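Local coordinates for protein 4-hydroxy-tetrahydrodipicolinate synthase (Aquifex aeolicus, PDB 2EHH) that probably catalyses the condensation of pyruvate with aspartate beta-semialdehyde to 4-hydroxy-tetrahydrodipicolinate, an early step of lysine biosynthesis by the diaminopimelate route, at residues Ala122-Asn133 and Cys154-Ser163; Phe52-Val63 and Leu87-Ala96. All blocks are in the same frame, centred on the assembly; numbering follows the deposited sequence.

Contact 1 of 2, residues Ala122-Asn133 and Cys154-Ser163; sequences AQEVDIPIIIYN and CENIVASKES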
loop_
_atom_site.group_PDB
_atom_site.type_symbol
_atom_site.label_atom_id
_atom_site.label_comp_id
_atom_site.label_asym_id
_atom_site.label_seq_id
_atom_site.Cartn_x
_atom_site.Cartn_y
_atom_site.Cartn_z
ATOM N N ALA A 122 11.084 5.515 -29.692
ATOM C CA ALA A 122 12.521 5.354 -29.930
ATOM C C ALA A 122 12.885 5.045 -31.383
ATOM O O ALA A 122 13.850 5.599 -31.919
ATOM C CB ALA A 122 13.085 4.258 -29.012
ATOM N N GLN A 123 12.131 4.153 -32.019
ATOM C CA GLN A 123 12.414 3.793 -33.404
ATOM C C GLN A 123 12.012 4.895 -34.375
ATOM O O GLN A 123 12.517 4.959 -35.494
ATOM C CB GLN A 123 11.700 2.490 -33.780
ATOM C CG GLN A 123 12.145 1.287 -32.957
ATOM C CD GLN A 123 11.691 -0.027 -33.554
ATOM O OE1 GLN A 123 10.525 -0.185 -33.921
ATOM N NE2 GLN A 123 12.608 -0.983 -33.647
ATOM N N GLU A 124 11.105 5.766 -33.946
ATOM C CA GLU A 124 10.653 6.860 -34.796
ATOM C C GLU A 124 11.586 8.061 -34.768
ATOM O O GLU A 124 11.823 8.691 -35.799
ATOM C CB GLU A 124 9.252 7.314 -34.383
ATOM C CG GLU A 124 8.144 6.600 -35.111
ATOM C CD GLU A 124 8.273 6.749 -36.613
ATOM O OE1 GLU A 124 8.263 7.902 -37.100
ATOM O OE2 GLU A 124 8.392 5.715 -37.304
ATOM N N VAL A 125 12.120 8.367 -33.591
ATOM C CA VAL A 125 12.998 9.520 -33.427
ATOM C C VAL A 125 14.404 9.156 -32.965
ATOM O O VAL A 125 14.590 8.575 -31.890
ATOM C CB VAL A 125 12.395 10.513 -32.415
ATOM C CG1 VAL A 125 13.125 11.841 -32.487
ATOM C CG2 VAL A 125 10.910 10.686 -32.690
ATOM N N ASP A 126 15.390 9.522 -33.778
ATOM C CA ASP A 126 16.785 9.244 -33.474
ATOM C C ASP A 126 17.363 10.252 -32.482
ATOM O O ASP A 126 18.222 11.067 -32.827
ATOM C CB ASP A 126 17.598 9.236 -34.775
ATOM C CG ASP A 126 19.074 8.992 -34.540
ATOM O OD1 ASP A 126 19.410 8.193 -33.641
ATOM O OD2 ASP A 126 19.900 9.591 -35.264
ATOM N N ILE A 127 16.880 10.200 -31.244
ATOM C CA ILE A 127 17.354 11.095 -30.192
ATOM C C ILE A 127 17.499 10.293 -28.902
ATOM O O ILE A 127 16.715 9.381 -28.645
ATOM C CB ILE A 127 16.359 12.260 -29.951
ATOM C CG1 ILE A 127 16.954 13.265 -28.959
ATOM C CG2 ILE A 127 15.037 11.723 -29.405
ATOM C CD1 ILE A 127 16.040 14.443 -28.656
ATOM N N PRO A 128 18.511 10.607 -28.080
ATOM C CA PRO A 128 18.667 9.854 -26.832
ATOM C C PRO A 128 17.405 9.988 -25.981
ATOM O O PRO A 128 16.893 11.086 -25.788
ATOM C CB PRO A 128 19.881 10.512 -26.182
ATOM C CG PRO A 128 20.705 10.930 -27.374
ATOM C CD PRO A 128 19.649 11.519 -28.292
ATOM N N ILE A 129 16.911 8.865 -25.476
ATOM C CA ILE A 129 15.699 8.864 -24.671
ATOM C C ILE A 129 15.921 8.371 -23.250
ATOM O O ILE A 129 16.599 7.368 -23.029
ATOM C CB ILE A 129 14.618 7.982 -25.328
ATOM C CG1 ILE A 129 14.197 8.603 -26.662
ATOM C CG2 ILE A 129 13.417 7.824 -24.390
ATOM C CD1 ILE A 129 13.380 7.677 -27.533
ATOM N N ILE A 130 15.339 9.092 -22.297
ATOM C CA ILE A 130 15.427 8.740 -20.884
ATOM C C ILE A 130 14.032 8.350 -20.413
ATOM O O ILE A 130 13.099 9.148 -20.494
ATOM C CB ILE A 130 15.889 9.931 -20.009
ATOM C CG1 ILE A 130 17.194 10.512 -20.550
ATOM C CG2 ILE A 130 16.075 9.469 -18.556
ATOM C CD1 ILE A 130 17.680 11.743 -19.795
ATOM N N ILE A 131 13.887 7.120 -19.938
ATOM C CA ILE A 131 12.604 6.659 -19.427
ATOM C C ILE A 131 12.377 7.344 -18.079
ATOM O O ILE A 131 13.320 7.531 -17.306
ATOM C CB ILE A 131 12.611 5.129 -19.219
ATOM C CG1 ILE A 131 12.661 4.425 -20.577
ATOM C CG2 ILE A 131 11.371 4.698 -18.434
ATOM C CD1 ILE A 131 12.921 2.927 -20.479
ATOM N N TYR A 132 11.137 7.729 -17.795
ATOM C CA TYR A 132 10.841 8.374 -16.521
ATOM C C TYR A 132 9.815 7.539 -15.768
ATOM O O TYR A 132 8.636 7.506 -16.128
ATOM C CB TYR A 132 10.324 9.802 -16.750
ATOM C CG TYR A 132 9.965 10.551 -15.481
ATOM C CD1 TYR A 132 10.476 10.160 -14.243
ATOM C CD2 TYR A 132 9.136 11.676 -15.524
ATOM C CE1 TYR A 132 10.175 10.867 -13.083
ATOM C CE2 TYR A 132 8.833 12.391 -14.365
ATOM C CZ TYR A 132 9.359 11.979 -13.151
ATOM O OH TYR A 132 9.089 12.692 -12.003
ATOM N N ASN A 133 10.282 6.857 -14.726
ATOM C CA ASN A 133 9.432 5.997 -13.912
ATOM C C ASN A 133 9.101 6.666 -12.586
ATOM O O ASN A 133 9.996 6.986 -11.802
ATOM C CB ASN A 133 10.144 4.661 -13.651
ATOM C CG ASN A 133 9.281 3.669 -12.884
ATOM O OD1 ASN A 133 8.214 3.264 -13.351
ATOM N ND2 ASN A 133 9.749 3.262 -11.706
ATOM N N CYS A 154 16.560 -1.117 -28.507
ATOM C CA CYS A 154 16.776 0.253 -28.967
ATOM C C CYS A 154 18.048 0.865 -28.384
ATOM O O CYS A 154 18.086 1.213 -27.206
ATOM C CB CYS A 154 15.577 1.131 -28.585
ATOM S SG CYS A 154 13.972 0.498 -29.120
ATOM N N GLU A 155 19.085 1.010 -29.208
ATOM C CA GLU A 155 20.340 1.594 -28.736
ATOM C C GLU A 155 20.020 3.013 -28.298
ATOM O O GLU A 155 20.764 3.646 -27.555
ATOM C CB GLU A 155 21.376 1.635 -29.864
ATOM C CG GLU A 155 21.541 0.319 -30.610
ATOM C CD GLU A 155 22.837 0.251 -31.400
ATOM O OE1 GLU A 155 23.222 1.272 -32.012
ATOM O OE2 GLU A 155 23.464 -0.831 -31.417
ATOM N N ASN A 156 18.878 3.474 -28.785
ATOM C CA ASN A 156 18.324 4.796 -28.557
ATOM C C ASN A 156 17.874 5.072 -27.104
ATOM O O ASN A 156 17.879 6.219 -26.640
ATOM C CB ASN A 156 17.141 4.951 -29.523
ATOM C CG ASN A 156 16.755 6.372 -29.730
ATOM O OD1 ASN A 156 17.348 7.269 -29.139
ATOM N ND2 ASN A 156 15.761 6.600 -30.573
ATOM N N ILE A 157 17.471 4.021 -26.397
ATOM C CA ILE A 157 17.016 4.144 -25.011
ATOM C C ILE A 157 18.234 3.921 -24.118
ATOM O O ILE A 157 18.694 2.792 -23.939
ATOM C CB ILE A 157 15.897 3.120 -24.742
ATOM C CG1 ILE A 157 14.698 3.465 -25.638
ATOM C CG2 ILE A 157 15.504 3.131 -23.279
ATOM C CD1 ILE A 157 13.555 2.480 -25.585
ATOM N N VAL A 158 18.735 5.015 -23.552
ATOM C CA VAL A 158 19.964 4.992 -22.758
ATOM C C VAL A 158 19.921 5.230 -21.256
ATOM O O VAL A 158 20.940 5.075 -20.582
ATOM C CB VAL A 158 20.950 6.020 -23.326
ATOM C CG1 VAL A 158 21.178 5.758 -24.808
ATOM C CG2 VAL A 158 20.393 7.425 -23.123
ATOM N N ALA A 159 18.775 5.619 -20.719
ATOM C CA ALA A 159 18.722 5.879 -19.289
ATOM C C ALA A 159 17.313 5.871 -18.724
ATOM O O ALA A 159 16.331 5.771 -19.460
ATOM C CB ALA A 159 19.375 7.213 -18.998
ATOM N N SER A 160 17.232 5.967 -17.404
ATOM C CA SER A 160 15.948 6.015 -16.722
ATOM C C SER A 160 16.023 6.915 -15.500
ATOM O O SER A 160 16.973 6.839 -14.717
ATOM C CB SER A 160 15.504 4.620 -16.279
ATOM O OG SER A 160 14.247 4.689 -15.615
ATOM N N LYS A 161 15.033 7.791 -15.357
ATOM C CA LYS A 161 14.952 8.663 -14.198
ATOM C C LYS A 161 14.058 7.879 -13.253
ATOM O O LYS A 161 12.870 7.676 -13.532
ATOM C CB LYS A 161 14.284 9.991 -14.545
ATOM C CG LYS A 161 14.064 10.888 -13.333
ATOM C CD LYS A 161 13.228 12.125 -13.689
ATOM C CE LYS A 161 12.987 12.997 -12.460
ATOM N NZ LYS A 161 11.982 14.074 -12.710
ATOM N N GLU A 162 14.626 7.434 -12.141
ATOM C CA GLU A 162 13.881 6.631 -11.185
ATOM C C GLU A 162 13.430 7.364 -9.927
ATOM O O GLU A 162 14.236 7.668 -9.047
ATOM C CB GLU A 162 14.712 5.408 -10.785
ATOM C CG GLU A 162 14.931 4.393 -11.899
ATOM C CD GLU A 162 13.644 3.689 -12.312
ATOM O OE1 GLU A 162 12.754 3.513 -11.447
ATOM O OE2 GLU A 162 13.532 3.293 -13.492
ATOM N N SER A 163 12.137 7.665 -9.863
ATOM C CA SER A 163 11.555 8.308 -8.693
ATOM C C SER A 163 10.852 7.159 -7.986
ATOM O O SER A 163 9.636 6.989 -8.109
ATOM C CB SER A 163 10.529 9.373 -9.092
ATOM O OG SER A 163 11.150 10.440 -9.782
#

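Contact 2 of 2, residues Phe52-Val63 and Leu87-Ala96; sequences FEEHEKVIEFAV and LTAHAKEVGA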
loop_
_atom_site.group_PDB
_atom_site.type_symbol
_atom_site.label_atom_id
_atom_site.label_comp_id
_atom_site.label_asym_id
_atom_site.label_seq_id
_atom_site.Cartn_x
_atom_site.Cartn_y
_atom_site.Cartn_z
ATOM N N PHE A 52 0.306 22.018 -25.871
ATOM C CA PHE A 52 1.230 21.316 -26.753
ATOM C C PHE A 52 2.162 22.312 -27.442
ATOM O O PHE A 52 3.346 22.035 -27.643
ATOM C CB PHE A 52 0.439 20.531 -27.802
ATOM C CG PHE A 52 1.290 19.940 -28.887
ATOM C CD1 PHE A 52 2.014 18.772 -28.670
ATOM C CD2 PHE A 52 1.381 20.568 -30.127
ATOM C CE1 PHE A 52 2.819 18.237 -29.677
ATOM C CE2 PHE A 52 2.181 20.046 -31.135
ATOM C CZ PHE A 52 2.902 18.877 -30.911
ATOM N N GLU A 53 1.621 23.473 -27.794
ATOM C CA GLU A 53 2.404 24.504 -28.462
ATOM C C GLU A 53 3.388 25.193 -27.517
ATOM O O GLU A 53 4.484 25.582 -27.927
ATOM C CB GLU A 53 1.474 25.538 -29.097
ATOM C CG GLU A 53 2.181 26.780 -29.606
ATOM C CD GLU A 53 1.272 27.662 -30.443
ATOM O OE1 GLU A 53 0.141 27.948 -29.997
ATOM O OE2 GLU A 53 1.695 28.073 -31.547
ATOM N N GLU A 54 2.997 25.359 -26.257
ATOM C CA GLU A 54 3.892 25.984 -25.293
ATOM C C GLU A 54 5.052 25.023 -25.067
ATOM O O GLU A 54 6.188 25.454 -24.874
ATOM C CB GLU A 54 3.161 26.278 -23.974
ATOM C CG GLU A 54 2.183 27.444 -24.067
ATOM C CD GLU A 54 1.374 27.645 -22.796
ATOM O OE1 GLU A 54 0.875 26.640 -22.247
ATOM O OE2 GLU A 54 1.229 28.807 -22.353
ATOM N N HIS A 55 4.763 23.722 -25.104
ATOM C CA HIS A 55 5.795 22.703 -24.933
ATOM C C HIS A 55 6.863 22.872 -26.004
ATOM O O HIS A 55 8.054 22.923 -25.705
ATOM C CB HIS A 55 5.220 21.288 -25.073
ATOM C CG HIS A 55 4.860 20.637 -23.775
ATOM N ND1 HIS A 55 3.733 20.975 -23.057
ATOM C CD2 HIS A 55 5.464 19.643 -23.080
ATOM C CE1 HIS A 55 3.655 20.216 -21.979
ATOM N NE2 HIS A 55 4.693 19.399 -21.968
ATOM N N GLU A 56 6.436 22.942 -27.261
ATOM C CA GLU A 56 7.399 23.080 -28.342
ATOM C C GLU A 56 8.121 24.423 -28.328
ATOM O O GLU A 56 9.301 24.494 -28.665
ATOM C CB GLU A 56 6.731 22.816 -29.701
ATOM C CG GLU A 56 5.517 23.647 -30.032
ATOM C CD GLU A 56 4.722 23.052 -31.190
ATOM O OE1 GLU A 56 5.264 22.181 -31.909
ATOM O OE2 GLU A 56 3.555 23.458 -31.383
ATOM N N LYS A 57 7.432 25.478 -27.903
ATOM C CA LYS A 57 8.041 26.805 -27.846
ATOM C C LYS A 57 9.097 26.875 -26.735
ATOM O O LYS A 57 10.170 27.459 -26.916
ATOM C CB LYS A 57 6.968 27.867 -27.606
ATOM C CG LYS A 57 7.455 29.310 -27.713
ATOM C CD LYS A 57 7.898 29.662 -29.131
ATOM C CE LYS A 57 8.167 31.158 -29.281
ATOM N NZ LYS A 57 9.119 31.687 -28.258
ATOM N N VAL A 58 8.792 26.284 -25.585
ATOM C CA VAL A 58 9.730 26.289 -24.467
ATOM C C VAL A 58 10.973 25.470 -24.794
ATOM O O VAL A 58 12.093 25.880 -24.488
ATOM C CB VAL A 58 9.070 25.738 -23.181
ATOM C CG1 VAL A 58 10.131 25.401 -22.140
ATOM C CG2 VAL A 58 8.109 26.780 -22.619
ATOM N N ILE A 59 10.776 24.311 -25.414
ATOM C CA ILE A 59 11.895 23.456 -25.778
ATOM C C ILE A 59 12.782 24.186 -26.788
ATOM O O ILE A 59 13.997 24.288 -26.616
ATOM C CB ILE A 59 11.401 22.128 -26.390
ATOM C CG1 ILE A 59 10.622 21.331 -25.336
ATOM C CG2 ILE A 59 12.586 21.306 -26.896
ATOM C CD1 ILE A 59 9.884 20.116 -25.897
ATOM N N GLU A 60 12.163 24.706 -27.840
ATOM C CA GLU A 60 12.893 25.427 -28.873
ATOM C C GLU A 60 13.643 26.615 -28.265
ATOM O O GLU A 60 14.803 26.873 -28.598
ATOM C CB GLU A 60 11.911 25.887 -29.948
ATOM C CG GLU A 60 12.524 26.667 -31.083
ATOM C CD GLU A 60 11.536 26.894 -32.210
ATOM O OE1 GLU A 60 10.413 27.367 -31.929
ATOM O OE2 GLU A 60 11.885 26.601 -33.373
ATOM N N PHE A 61 12.982 27.322 -27.355
ATOM C CA PHE A 61 13.575 28.478 -26.683
ATOM C C PHE A 61 14.774 28.091 -25.810
ATOM O O PHE A 61 15.814 28.752 -25.831
ATOM C CB PHE A 61 12.525 29.166 -25.806
ATOM C CG PHE A 61 13.065 30.309 -24.993
ATOM C CD1 PHE A 61 13.269 31.556 -25.571
ATOM C CD2 PHE A 61 13.387 30.135 -23.651
ATOM C CE1 PHE A 61 13.782 32.615 -24.823
ATOM C CE2 PHE A 61 13.901 31.186 -22.896
ATOM C CZ PHE A 61 14.098 32.428 -23.482
ATOM N N ALA A 62 14.619 27.026 -25.029
ATOM C CA ALA A 62 15.685 26.571 -24.143
ATOM C C ALA A 62 16.924 26.164 -24.931
ATOM O O ALA A 62 18.043 26.483 -24.540
ATOM C CB ALA A 62 15.201 25.398 -23.292
ATOM N N VAL A 63 16.722 25.453 -26.035
ATOM C CA VAL A 63 17.842 25.017 -26.857
ATOM C C VAL A 63 18.602 26.230 -27.385
ATOM O O VAL A 63 19.833 26.274 -27.325
ATOM C CB VAL A 63 17.360 24.141 -28.041
ATOM C CG1 VAL A 63 18.510 23.881 -29.015
ATOM C CG2 VAL A 63 16.818 22.819 -27.514
ATOM N N LEU A 87 5.860 15.006 -30.375
ATOM C CA LEU A 87 6.593 15.935 -29.525
ATOM C C LEU A 87 8.071 15.564 -29.441
ATOM O O LEU A 87 8.936 16.434 -29.388
ATOM C CB LEU A 87 5.977 15.972 -28.123
ATOM C CG LEU A 87 6.479 17.083 -27.200
ATOM C CD1 LEU A 87 6.391 18.430 -27.908
ATOM C CD2 LEU A 87 5.651 17.097 -25.922
ATOM N N THR A 88 8.363 14.268 -29.428
ATOM C CA THR A 88 9.746 13.828 -29.358
ATOM C C THR A 88 10.432 14.170 -30.685
ATOM O O THR A 88 11.610 14.533 -30.713
ATOM C CB THR A 88 9.831 12.316 -29.080
ATOM O OG1 THR A 88 9.174 12.027 -27.837
ATOM C CG2 THR A 88 11.279 11.873 -28.976
ATOM N N ALA A 89 9.684 14.068 -31.780
ATOM C CA ALA A 89 10.220 14.397 -33.100
ATOM C C ALA A 89 10.602 15.875 -33.106
ATOM O O ALA A 89 11.661 16.255 -33.614
ATOM C CB ALA A 89 9.177 14.119 -34.179
ATOM N N HIS A 90 9.729 16.704 -32.536
ATOM C CA HIS A 90 9.965 18.141 -32.457
ATOM C C HIS A 90 11.253 18.444 -31.694
ATOM O O HIS A 90 12.084 19.234 -32.148
ATOM C CB HIS A 90 8.794 18.837 -31.756
ATOM C CG HIS A 90 9.043 20.283 -31.461
ATOM N ND1 HIS A 90 9.025 21.258 -32.437
ATOM C CD2 HIS A 90 9.358 20.914 -30.305
ATOM C CE1 HIS A 90 9.317 22.427 -31.893
ATOM N NE2 HIS A 90 9.525 22.246 -30.600
ATOM N N ALA A 91 11.408 17.820 -30.529
ATOM C CA ALA A 91 12.594 18.021 -29.702
ATOM C C ALA A 91 13.851 17.713 -30.510
ATOM O O ALA A 91 14.850 18.429 -30.433
ATOM C CB ALA A 91 12.527 17.124 -28.464
ATOM N N LYS A 92 13.788 16.633 -31.276
ATOM C CA LYS A 92 14.889 16.209 -32.132
ATOM C C LYS A 92 15.147 17.332 -33.138
ATOM O O LYS A 92 16.274 17.805 -33.299
ATOM C CB LYS A 92 14.479 14.921 -32.854
ATOM C CG LYS A 92 15.267 14.563 -34.101
ATOM C CD LYS A 92 16.646 14.048 -33.782
ATOM C CE LYS A 92 17.302 13.469 -35.031
ATOM N NZ LYS A 92 18.699 13.032 -34.748
ATOM N N GLU A 93 14.073 17.762 -33.788
ATOM C CA GLU A 93 14.121 18.820 -34.791
ATOM C C GLU A 93 14.761 20.125 -34.340
ATOM O O GLU A 93 15.553 20.714 -35.080
ATOM C CB GLU A 93 12.707 19.120 -35.287
ATOM C CG GLU A 93 12.149 18.087 -36.236
ATOM C CD GLU A 93 12.873 18.095 -37.565
ATOM O OE1 GLU A 93 12.954 19.178 -38.185
ATOM O OE2 GLU A 93 13.361 17.025 -37.989
ATOM N N VAL A 94 14.423 20.586 -33.140
ATOM C CA VAL A 94 14.964 21.850 -32.658
ATOM C C VAL A 94 16.301 21.783 -31.923
ATOM O O VAL A 94 16.751 22.784 -31.368
ATOM C CB VAL A 94 13.935 22.600 -31.773
ATOM C CG1 VAL A 94 12.659 22.849 -32.566
ATOM C CG2 VAL A 94 13.640 21.808 -30.516
ATOM N N GLY A 95 16.929 20.610 -31.904
ATOM C CA GLY A 95 18.235 20.494 -31.272
ATOM C C GLY A 95 18.365 20.065 -29.823
ATOM O O GLY A 95 19.428 20.247 -29.224
ATOM N N ALA A 96 17.314 19.497 -29.243
ATOM C CA ALA A 96 17.402 19.049 -27.856
ATOM C C ALA A 96 18.414 17.902 -27.772
ATOM O O ALA A 96 18.510 17.088 -28.689
ATOM C CB ALA A 96 16.029 18.582 -27.368
#

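Contact 1 of 2, residues Ala122-Asn133 and Cys154-Ser163
Ile-131 and its neighbours in strand 129-133 pair in parallel with strand 157-162 through backbone hydrogen bonds, among them Ile-131 N to Ala-159 O at 2.8 Å and Lys-161 N to Ile-131 O at 2.6 Å. Val-158 is the extra residue of a beta bulge between the Ile-129/Ile-157 and Ile-130/Ala-159 pairs. Before the strands, Asn-156 turns its amide to the end of helix 111-124, where ND2 donates to Ala-122 O (2.5 Å) and Val-125 O; its exact placement is doubtful, because OD1 is modelled too close to Ile-127 O.

Glu-162 OE1 takes Asn-133 ND2 on its syn side (3.0 Å), while OE2 accepts from Ser-160 OG on the anti side (2.6 Å), a carboxylate having an oxygen for each. OE1 also forms a salt bridge with Arg-169. Replacing Glu-162 by a leucine would probably leave Arg-169 without its charged mate and Ser-160 OG without this acceptor.

The CH-pi contact joins two residues predicted to be catalytic. The extended methylene chain of Lys-161, the likely Schiff-base lysine, is long enough to lie along Tyr-132 and sets CD over one ring face, 3.7 Å from the centroid. Both have CG anti to the backbone N (Tyr-132 chi1 179°), which points them the same way.

On the face opposite Tyr-132 and Lys-161, toward the start of the strands, Ile-131 CD1 meets Ile-157 CG2 at 3.8 Å.

Strand 98-102 bonds to the other edge of strand 129-133 within the TIM barrel, Glu-162 packs on helix 167-177, and Tyr-106 of the second subunit reaches Tyr-132.

Contact 2 of 2, residues Phe52-Val63 and Leu87-Ala96
His-90 lays its imidazole over Glu-56, with CB of Glu-56 3.3 Å from the ring centroid in a CH-pi contact. Its CG is anti to the backbone N (chi1 172°), which carries the ring across to the other helix. The same ring donates through NE2 to Glu-56 O (3.0 Å, N-H...O angle 153°), coming at the carbonyl from the side, while Glu-60 N reaches that oxygen from the opposite face of its plane. One backbone oxygen thus serves both its own helix and the next, and histidine suits the position by offering a flat face and an N-H together. The carboxylate of Glu-56 stands steeply to the ring.

Leu-87 forks between two aromatic groups: CD1 lies 4.0 Å from Phe-52 CE1, the two side chains running antiparallel alongside one another, and CD2 approaches CD2 of His-55, which lies roughly perpendicular to the leucine, at 3.8 Å. Helices 52-66 and 81-93 follow the second and third strands of the TIM barrel on its outside; the axes of segments 52-63 and 87-93 approach to 9.7 Å at 22°.

Farther along, Ile-59 and Val-94 meet crosswise, CG2 to CG2 at 3.8 Å, the branch at CB giving each a methyl close to its own backbone. Ile-59 also touches Ala-74 of strand 71-75, joining the helix to the barrel wall. Gly-95, the C-prime residue of a Schellman motif, ends helix 81-93 with a positive phi that would jam a CB against the preceding carbonyl oxygen. Val-63 packs close to this turn, its CG1 3.1 Å from Val-94 O, while its CG2 faces Ala-96.

Overall arrangement
Contact 1 belongs to the wall of the barrel and contact 2 to the helical layer around it, their centres about 16 Å apart. The strand pair is mostly buried, is held by backbone bonding whose register a bulge breaks, and carries the predicted catalytic groups; the helix pair is only partly buried and relies on apolar packing and a histidine laid on a glutamate, with one hydrogen bond between its segments. No secondary-structure element is common to both, yet they meet where helix 81-93 flanks the loop leading into strand 129-133: Lys-92 NZ reaches Asp-126 O in a probable hydrogen bond, and Ile-127 packs on Ala-96. Another subunit touches contact 1 but not contact 2.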